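Local coordinates for protein major extracellular endoglucanase (Xanthomonas campestris pv. campestris, PDB 4TUF) that hydrolyses internal beta-1,4-glucosidic linkages of cellulose, lichenin and cereal beta-glucans through its TIM-barrel catalytic domain of glycoside hydrolase family 5, at residues G36-N41 and D327-V332; E98-G103 and V146-G151; A161-T166 and T199-C204. All blocks are in the same frame, centred on the assembly; numbering follows the deposited sequence.

Interaction 1: residues G36-N41 and D327-V332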
# COMPACT_ATOMS: atom_id res chain seq x y z
N GLY A 36 -6.15 -16.83 3.83
CA GLY A 36 -5.33 -17.96 4.21
C GLY A 36 -5.75 -18.64 5.50
O GLY A 36 -5.13 -19.62 5.93
N LEU A 37 -6.82 -18.14 6.11
CA LEU A 37 -7.28 -18.71 7.37
C LEU A 37 -8.07 -19.99 7.12
O LEU A 37 -8.66 -20.55 8.04
CB LEU A 37 -8.11 -17.70 8.15
CG LEU A 37 -7.38 -16.37 8.43
CD1 LEU A 37 -8.07 -15.57 9.52
CD2 LEU A 37 -5.91 -16.60 8.78
N TRP A 38 -8.08 -20.46 5.87
CA TRP A 38 -8.56 -21.81 5.58
C TRP A 38 -7.40 -22.80 5.68
O TRP A 38 -7.60 -23.99 5.87
CB TRP A 38 -9.20 -21.90 4.19
CG TRP A 38 -8.34 -21.38 3.08
CD1 TRP A 38 -7.41 -22.08 2.36
CD2 TRP A 38 -8.32 -20.04 2.55
NE1 TRP A 38 -6.82 -21.26 1.42
CE2 TRP A 38 -7.36 -20.01 1.52
CE3 TRP A 38 -9.02 -18.87 2.86
CZ2 TRP A 38 -7.09 -18.85 0.79
CZ3 TRP A 38 -8.75 -17.72 2.13
CH2 TRP A 38 -7.79 -17.72 1.12
N ALA A 39 -6.18 -22.27 5.58
CA ALA A 39 -4.99 -23.11 5.53
C ALA A 39 -4.08 -22.92 6.74
O ALA A 39 -3.33 -23.82 7.11
CB ALA A 39 -4.22 -22.82 4.25
N ARG A 40 -4.17 -21.75 7.37
CA ARG A 40 -3.24 -21.38 8.44
C ARG A 40 -3.94 -20.75 9.64
O ARG A 40 -5.08 -20.28 9.54
CB ARG A 40 -2.19 -20.39 7.91
CG ARG A 40 -1.40 -20.88 6.71
CD ARG A 40 -0.37 -21.93 7.10
NE ARG A 40 0.50 -21.49 8.18
CZ ARG A 40 1.51 -20.63 8.04
NH1 ARG A 40 1.78 -20.11 6.85
NH2 ARG A 40 2.25 -20.28 9.08
N ASN A 41 -3.25 -20.76 10.78
CA ASN A 41 -3.69 -20.01 11.96
C ASN A 41 -3.20 -18.58 11.86
O ASN A 41 -2.02 -18.34 11.60
CB ASN A 41 -3.17 -20.67 13.23
CG ASN A 41 -3.42 -19.83 14.47
OD1 ASN A 41 -2.55 -19.08 14.90
ND2 ASN A 41 -4.61 -19.95 15.03
N ASP A 327 1.57 -21.58 -2.99
CA ASP A 327 0.15 -21.91 -2.99
C ASP A 327 -0.25 -22.84 -1.83
O ASP A 327 -1.44 -22.99 -1.54
CB ASP A 327 -0.25 -22.54 -4.32
CG ASP A 327 0.08 -21.66 -5.51
OD1 ASP A 327 -0.16 -20.43 -5.43
OD2 ASP A 327 0.60 -22.18 -6.52
N ASP A 328 0.74 -23.46 -1.19
CA ASP A 328 0.47 -24.32 -0.03
C ASP A 328 0.32 -23.50 1.25
O ASP A 328 0.05 -24.04 2.32
CB ASP A 328 1.57 -25.37 0.14
CG ASP A 328 2.96 -24.77 0.17
OD1 ASP A 328 3.09 -23.53 0.25
OD2 ASP A 328 3.93 -25.55 0.13
N TRP A 329 0.52 -22.19 1.13
CA TRP A 329 0.35 -21.25 2.23
C TRP A 329 1.33 -21.47 3.38
O TRP A 329 1.14 -20.92 4.47
CB TRP A 329 -1.08 -21.30 2.76
CG TRP A 329 -2.01 -20.53 1.91
CD1 TRP A 329 -2.74 -20.98 0.85
CD2 TRP A 329 -2.29 -19.13 2.02
NE1 TRP A 329 -3.47 -19.95 0.30
CE2 TRP A 329 -3.21 -18.80 1.00
CE3 TRP A 329 -1.86 -18.12 2.88
CZ2 TRP A 329 -3.70 -17.51 0.82
CZ3 TRP A 329 -2.34 -16.84 2.71
CH2 TRP A 329 -3.26 -16.55 1.69
N THR A 330 2.38 -22.25 3.13
CA THR A 330 3.38 -22.53 4.16
C THR A 330 4.80 -22.30 3.66
O THR A 330 5.67 -21.89 4.43
CB THR A 330 3.26 -23.97 4.68
OG1 THR A 330 3.15 -24.87 3.57
CG2 THR A 330 2.02 -24.12 5.54
N SER A 331 5.05 -22.55 2.38
CA SER A 331 6.40 -22.46 1.83
C SER A 331 6.75 -21.03 1.42
O SER A 331 5.93 -20.31 0.86
CB SER A 331 6.55 -23.40 0.63
OG SER A 331 6.08 -24.70 0.94
N VAL A 332 7.99 -20.63 1.70
CA VAL A 332 8.43 -19.26 1.46
C VAL A 332 9.33 -19.15 0.23
O VAL A 332 10.28 -19.90 0.07
CB VAL A 332 9.16 -18.68 2.69
CG1 VAL A 332 9.74 -17.31 2.38
CG2 VAL A 332 8.22 -18.61 3.88

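Interaction 2: residues E98-G103 and V146-G151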
# COMPACT_ATOMS: atom_id res chain seq x y z
N GLU A 98 -2.61 -7.56 17.38
CA GLU A 98 -1.55 -8.56 17.35
C GLU A 98 -0.27 -7.99 16.75
O GLU A 98 0.82 -8.18 17.29
CB GLU A 98 -1.99 -9.81 16.58
CG GLU A 98 -0.87 -10.83 16.37
CD GLU A 98 -0.39 -11.46 17.66
OE1 GLU A 98 -1.08 -11.33 18.70
OE2 GLU A 98 0.69 -12.10 17.64
N PHE A 99 -0.41 -7.31 15.61
CA PHE A 99 0.70 -6.58 15.01
C PHE A 99 1.31 -5.62 16.03
O PHE A 99 2.53 -5.50 16.13
CB PHE A 99 0.24 -5.80 13.78
CG PHE A 99 -0.01 -6.65 12.57
CD1 PHE A 99 0.93 -7.58 12.16
CD2 PHE A 99 -1.19 -6.52 11.85
CE1 PHE A 99 0.70 -8.37 11.04
CE2 PHE A 99 -1.42 -7.31 10.73
CZ PHE A 99 -0.48 -8.23 10.33
N ASN A 100 0.44 -4.94 16.77
CA ASN A 100 0.87 -3.96 17.75
C ASN A 100 1.67 -4.58 18.88
O ASN A 100 2.68 -4.03 19.31
CB ASN A 100 -0.34 -3.22 18.31
CG ASN A 100 0.04 -2.13 19.29
OD1 ASN A 100 0.48 -1.05 18.89
ND2 ASN A 100 -0.13 -2.41 20.58
N ALA A 101 1.21 -5.73 19.36
CA ALA A 101 1.88 -6.44 20.46
C ALA A 101 3.23 -7.00 20.03
O ALA A 101 4.13 -7.15 20.85
CB ALA A 101 1.00 -7.55 20.99
N ARG A 102 3.37 -7.31 18.74
CA ARG A 102 4.62 -7.84 18.22
C ARG A 102 5.59 -6.73 17.79
O ARG A 102 6.76 -7.00 17.49
CB ARG A 102 4.36 -8.77 17.05
CG ARG A 102 3.59 -10.02 17.42
CD ARG A 102 3.92 -11.14 16.48
NE ARG A 102 5.31 -11.55 16.62
CZ ARG A 102 5.73 -12.48 17.46
NH1 ARG A 102 4.86 -13.10 18.25
NH2 ARG A 102 7.02 -12.79 17.52
N GLY A 103 5.10 -5.49 17.77
CA GLY A 103 5.93 -4.36 17.42
C GLY A 103 6.05 -4.19 15.92
O GLY A 103 7.09 -3.78 15.41
N VAL A 146 -3.60 2.94 19.18
CA VAL A 146 -2.77 1.78 18.92
C VAL A 146 -1.41 2.24 18.39
O VAL A 146 -1.28 2.58 17.21
CB VAL A 146 -3.43 0.81 17.92
CG1 VAL A 146 -2.57 -0.42 17.72
CG2 VAL A 146 -4.81 0.41 18.39
N PRO A 147 -0.38 2.24 19.26
CA PRO A 147 0.90 2.92 19.01
C PRO A 147 1.57 2.55 17.69
O PRO A 147 2.14 3.43 17.06
CB PRO A 147 1.78 2.46 20.18
CG PRO A 147 0.82 2.12 21.25
CD PRO A 147 -0.37 1.54 20.55
N TYR A 148 1.49 1.28 17.28
CA TYR A 148 2.21 0.84 16.09
C TYR A 148 1.41 0.99 14.80
O TYR A 148 1.88 0.61 13.72
CB TYR A 148 2.66 -0.61 16.25
CG TYR A 148 3.96 -0.71 17.02
CD1 TYR A 148 5.18 -0.51 16.37
CD2 TYR A 148 3.97 -0.97 18.38
CE1 TYR A 148 6.37 -0.58 17.07
CE2 TYR A 148 5.16 -1.05 19.08
CZ TYR A 148 6.36 -0.85 18.42
OH TYR A 148 7.54 -0.92 19.11
N VAL A 149 0.21 1.56 14.89
CA VAL A 149 -0.53 1.91 13.68
C VAL A 149 0.03 3.22 13.14
O VAL A 149 -0.03 4.26 13.80
CB VAL A 149 -2.03 2.02 13.92
CG1 VAL A 149 -2.72 2.52 12.66
CG2 VAL A 149 -2.57 0.68 14.32
N LEU A 150 0.57 3.14 11.93
CA LEU A 150 1.37 4.20 11.34
C LEU A 150 0.54 5.37 10.83
O LEU A 150 0.94 6.53 10.97
CB LEU A 150 2.19 3.61 10.19
CG LEU A 150 3.60 4.13 10.00
CD1 LEU A 150 4.45 3.81 11.21
CD2 LEU A 150 4.17 3.50 8.75
N GLY A 151 -0.60 5.07 10.22
CA GLY A 151 -1.40 6.10 9.58
C GLY A 151 -2.30 5.49 8.52
O GLY A 151 -2.62 4.31 8.59

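Interaction 3: residues A161-T166 and T199-C204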
# COMPACT_ATOMS: atom_id res chain seq x y z
N ALA A 161 -10.28 8.47 -14.75
CA ALA A 161 -10.79 9.83 -14.82
C ALA A 161 -10.11 10.74 -13.79
O ALA A 161 -10.21 11.96 -13.88
CB ALA A 161 -12.30 9.84 -14.63
N ALA A 162 -9.42 10.13 -12.84
CA ALA A 162 -8.73 10.89 -11.80
C ALA A 162 -7.74 11.87 -12.41
O ALA A 162 -6.99 11.53 -13.32
CB ALA A 162 -8.01 9.95 -10.84
N THR A 163 -7.76 13.11 -11.93
CA THR A 163 -6.80 14.10 -12.39
C THR A 163 -6.13 14.78 -11.19
O THR A 163 -6.38 14.42 -10.04
CB THR A 163 -7.45 15.16 -13.29
OG1 THR A 163 -8.49 15.83 -12.57
CG2 THR A 163 -8.03 14.52 -14.55
N TRP A 164 -5.29 15.76 -11.48
CA TRP A 164 -4.50 16.42 -10.45
C TRP A 164 -4.19 17.85 -10.90
O TRP A 164 -3.46 18.05 -11.87
CB TRP A 164 -3.22 15.63 -10.19
CG TRP A 164 -2.36 16.12 -9.06
CD1 TRP A 164 -1.97 17.40 -8.81
CD2 TRP A 164 -1.73 15.32 -8.05
NE1 TRP A 164 -1.16 17.45 -7.70
CE2 TRP A 164 -0.99 16.18 -7.22
CE3 TRP A 164 -1.73 13.95 -7.77
CZ2 TRP A 164 -0.27 15.73 -6.13
CZ3 TRP A 164 -1.01 13.50 -6.68
CH2 TRP A 164 -0.29 14.39 -5.87
N GLY A 165 -4.77 18.82 -10.21
CA GLY A 165 -4.49 20.23 -10.45
C GLY A 165 -5.05 20.82 -11.72
O GLY A 165 -4.45 21.74 -12.29
N THR A 166 -6.19 20.32 -12.18
CA THR A 166 -6.80 20.82 -13.41
C THR A 166 -7.92 21.83 -13.15
O THR A 166 -8.46 22.42 -14.09
CB THR A 166 -7.40 19.67 -14.25
OG1 THR A 166 -8.48 19.07 -13.53
CG2 THR A 166 -6.34 18.63 -14.54
N THR A 199 -2.89 8.29 -12.89
CA THR A 199 -2.31 7.82 -14.14
C THR A 199 -2.05 9.00 -15.08
O THR A 199 -1.28 9.91 -14.73
CB THR A 199 -3.18 6.75 -14.82
OG1 THR A 199 -4.55 7.16 -14.84
CG2 THR A 199 -3.08 5.45 -14.05
N ASP A 200 -2.66 8.99 -16.26
CA ASP A 200 -2.49 10.09 -17.22
C ASP A 200 -3.16 11.37 -16.71
O ASP A 200 -4.24 11.32 -16.11
CB ASP A 200 -3.07 9.72 -18.58
CG ASP A 200 -2.15 8.84 -19.40
OD1 ASP A 200 -1.09 8.42 -18.88
OD2 ASP A 200 -2.48 8.56 -20.57
N ASN A 201 -2.53 12.51 -16.96
CA ASN A 201 -3.08 13.79 -16.53
C ASN A 201 -3.04 14.84 -17.65
O ASN A 201 -2.09 14.91 -18.42
CB ASN A 201 -2.31 14.29 -15.31
CG ASN A 201 -3.09 15.32 -14.52
OD1 ASN A 201 -4.20 15.04 -14.06
ND2 ASN A 201 -2.52 16.51 -14.35
N PRO A 202 -4.11 15.65 -17.76
CA PRO A 202 -4.14 16.66 -18.82
C PRO A 202 -3.13 17.81 -18.65
O PRO A 202 -2.92 18.54 -19.62
CB PRO A 202 -5.58 17.20 -18.76
CG PRO A 202 -6.11 16.76 -17.45
CD PRO A 202 -5.40 15.50 -17.07
N VAL A 203 -2.54 17.98 -17.47
CA VAL A 203 -1.48 18.98 -17.29
C VAL A 203 -0.31 18.44 -16.48
O VAL A 203 -0.47 17.54 -15.66
CB VAL A 203 -1.98 20.27 -16.57
CG1 VAL A 203 -3.00 21.02 -17.41
CG2 VAL A 203 -2.52 19.95 -15.19
N CYS A 204 0.87 19.02 -16.72
CA CYS A 204 2.07 18.75 -15.94
C CYS A 204 2.36 17.26 -15.80
O CYS A 204 2.54 16.75 -14.69
CB CYS A 204 1.94 19.40 -14.56
SG CYS A 204 3.44 19.38 -13.54
O HOH W 1 -5.44 9.34 -13.56

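Interaction 1: residues G36-N41 and D327-V332
The CA atoms of A39 and W329 are the nearest pair across the two loops, 6.5 Å apart, and neither loop is helical or extended there. In 36-41 the carbonyl O of G36 accepts from the backbone N of both A39 and R40, a tight turn that puts G36, W38 and A39 round one indole. W329, with positive phi, carries that indole; its CG lies anti to the carbonyl carbon (chi1 -80°), which directs the ring toward G36, W38 and A39.

G36 CA sits over one face of the ring, 3.5 Å from the centroid of the six-membered ring and 10° off its normal, a CH-pi contact. W38 approaches with an edge toward the face of W329: the five-membered ring centroids are 5.1 Å apart and the planes meet at 80°, a T-shaped pair. At the base of the indole, A39 CB lies 3.8 Å from W329 CB.

The polar link is made by R40, whose chain bends at chi2 and chi3 so that NH1 donates to W329 O at 2.6 Å, with the acceptor near the guanidinium plane and the donor in the carbonyl plane. R40 CD also packs on T330 CG2 (3.6 Å). Behind W329, D328 OD1 makes an Asx turn through T330 N and an Asx motif through S331 N, consistent with a held bend.

R40 NH1 also binds Q48 of helix 42-51, and M45 of that helix touches W329. The contact joins two TIM-barrel loops that follow the parallel-paired strands 16-23 and 309-311 and precede helices 42-51 and 334-344.

Interaction 2: residues E98-G103 and V146-G151
N100 OD1 accepts the backbone N-H of Y148 at 3.0 Å, with an N-H...O angle of 159° and the donor nearly in line with the amide C=O. The same oxygen also touches carbon: V146 CG1 lies 3.3 Å away and P147 CD 3.2 Å. N100 reaches them because its CG is anti to the backbone N (chi1 -177°), carrying the amide off the helix toward the turn.

The second point of touch is the Y148 ring. G103 CA stands over the centre of one face, 3.7 Å from the centroid and 11° off the normal, a CH-pi contact, while N100 OD1 lies at the ring's edge, in its plane.

Local backbone features present both partners. G103 has positive phi and closes helix 88-102 in a Schellman motif, and its CA lies at the ring. Across the contact, residues 146-149 form a type I beta turn, closed by V149 N to V146 O at 2.9 Å. Further out, the Y105 and Y148 rings meet, and P147 O accepts from the Y1 hydroxyl.

The C-terminal end of helix 88-102 thus meets the turn entering strand 149-153 at the N-terminal ends of the barrel strands, the end away from the active-site loops in a TIM barrel.

Interaction 3: residues A161-T166 and T199-C204
The N201 carboxamide faces the backbone of W164 and meets it with both of its ends. OD1 takes the W164 N-H at 2.9 Å, a weak bond with an angle of only 128°. At 3.1 Å, ND2 meets W164 O on a lone pair in the carbonyl plane, while that oxygen sits 23° out of the N201 amide plane. ND2 gives its other bond within its own loop, to V203 O at 2.6 Å. Three bonds, one weak, hold the rotation of this buried amide; CG anti to the backbone N (chi1 -160°) takes it across to the other loop.

T163 crosses N201 at about a right angle, with its CB 3.3 Å from OD1; its methyl, CG2, rests against P202 CD. T166 likewise crosses P202 at about a right angle, and its CG2 touches P202 CG at 3.5 Å. The two threonine methyls thus lie against the proline ring, while the OG1 atoms of both T163 and T166 bond to D172.

These are loops of the TIM barrel, following strands 149-153 and 192-195, on the side where a family 5 enzyme carries its active site. The A162 side chain is about 9 Å from that of E157, the probable proton donor.

V203 CG2 lies 3.9 Å from G165 O. At the other end of the contact a water bridges the loops, accepting from T199 N (2.8 Å) and lying close to A162 O. The W164 indole leads away from N201 to P218, its NE1 bonding T222 O, and C204 is tied to C221 by a disulfide.

How the interactions relate
All three interactions belong to one barrel domain. Interaction 1 spans the greatest length of chain, tying the loop after strand 16-23 to that after strand 309-311, and both other contacts are nested within it. Interactions 2 and 3 follow in series, and both involve strand 149-153: interaction 2 at the turn entering it, interaction 3 through the loop after it, which meets the loop after the neighbouring strand 192-195. Interactions 1 and 2 have centres 23 Å apart; interaction 3 lies on the opposite side of the chain's centre from both, 41 Å and 35 Å away. None touches another; interactions 1 and 3 join loops that follow neighbouring strands, whereas interaction 2 lies at the other end of the barrel.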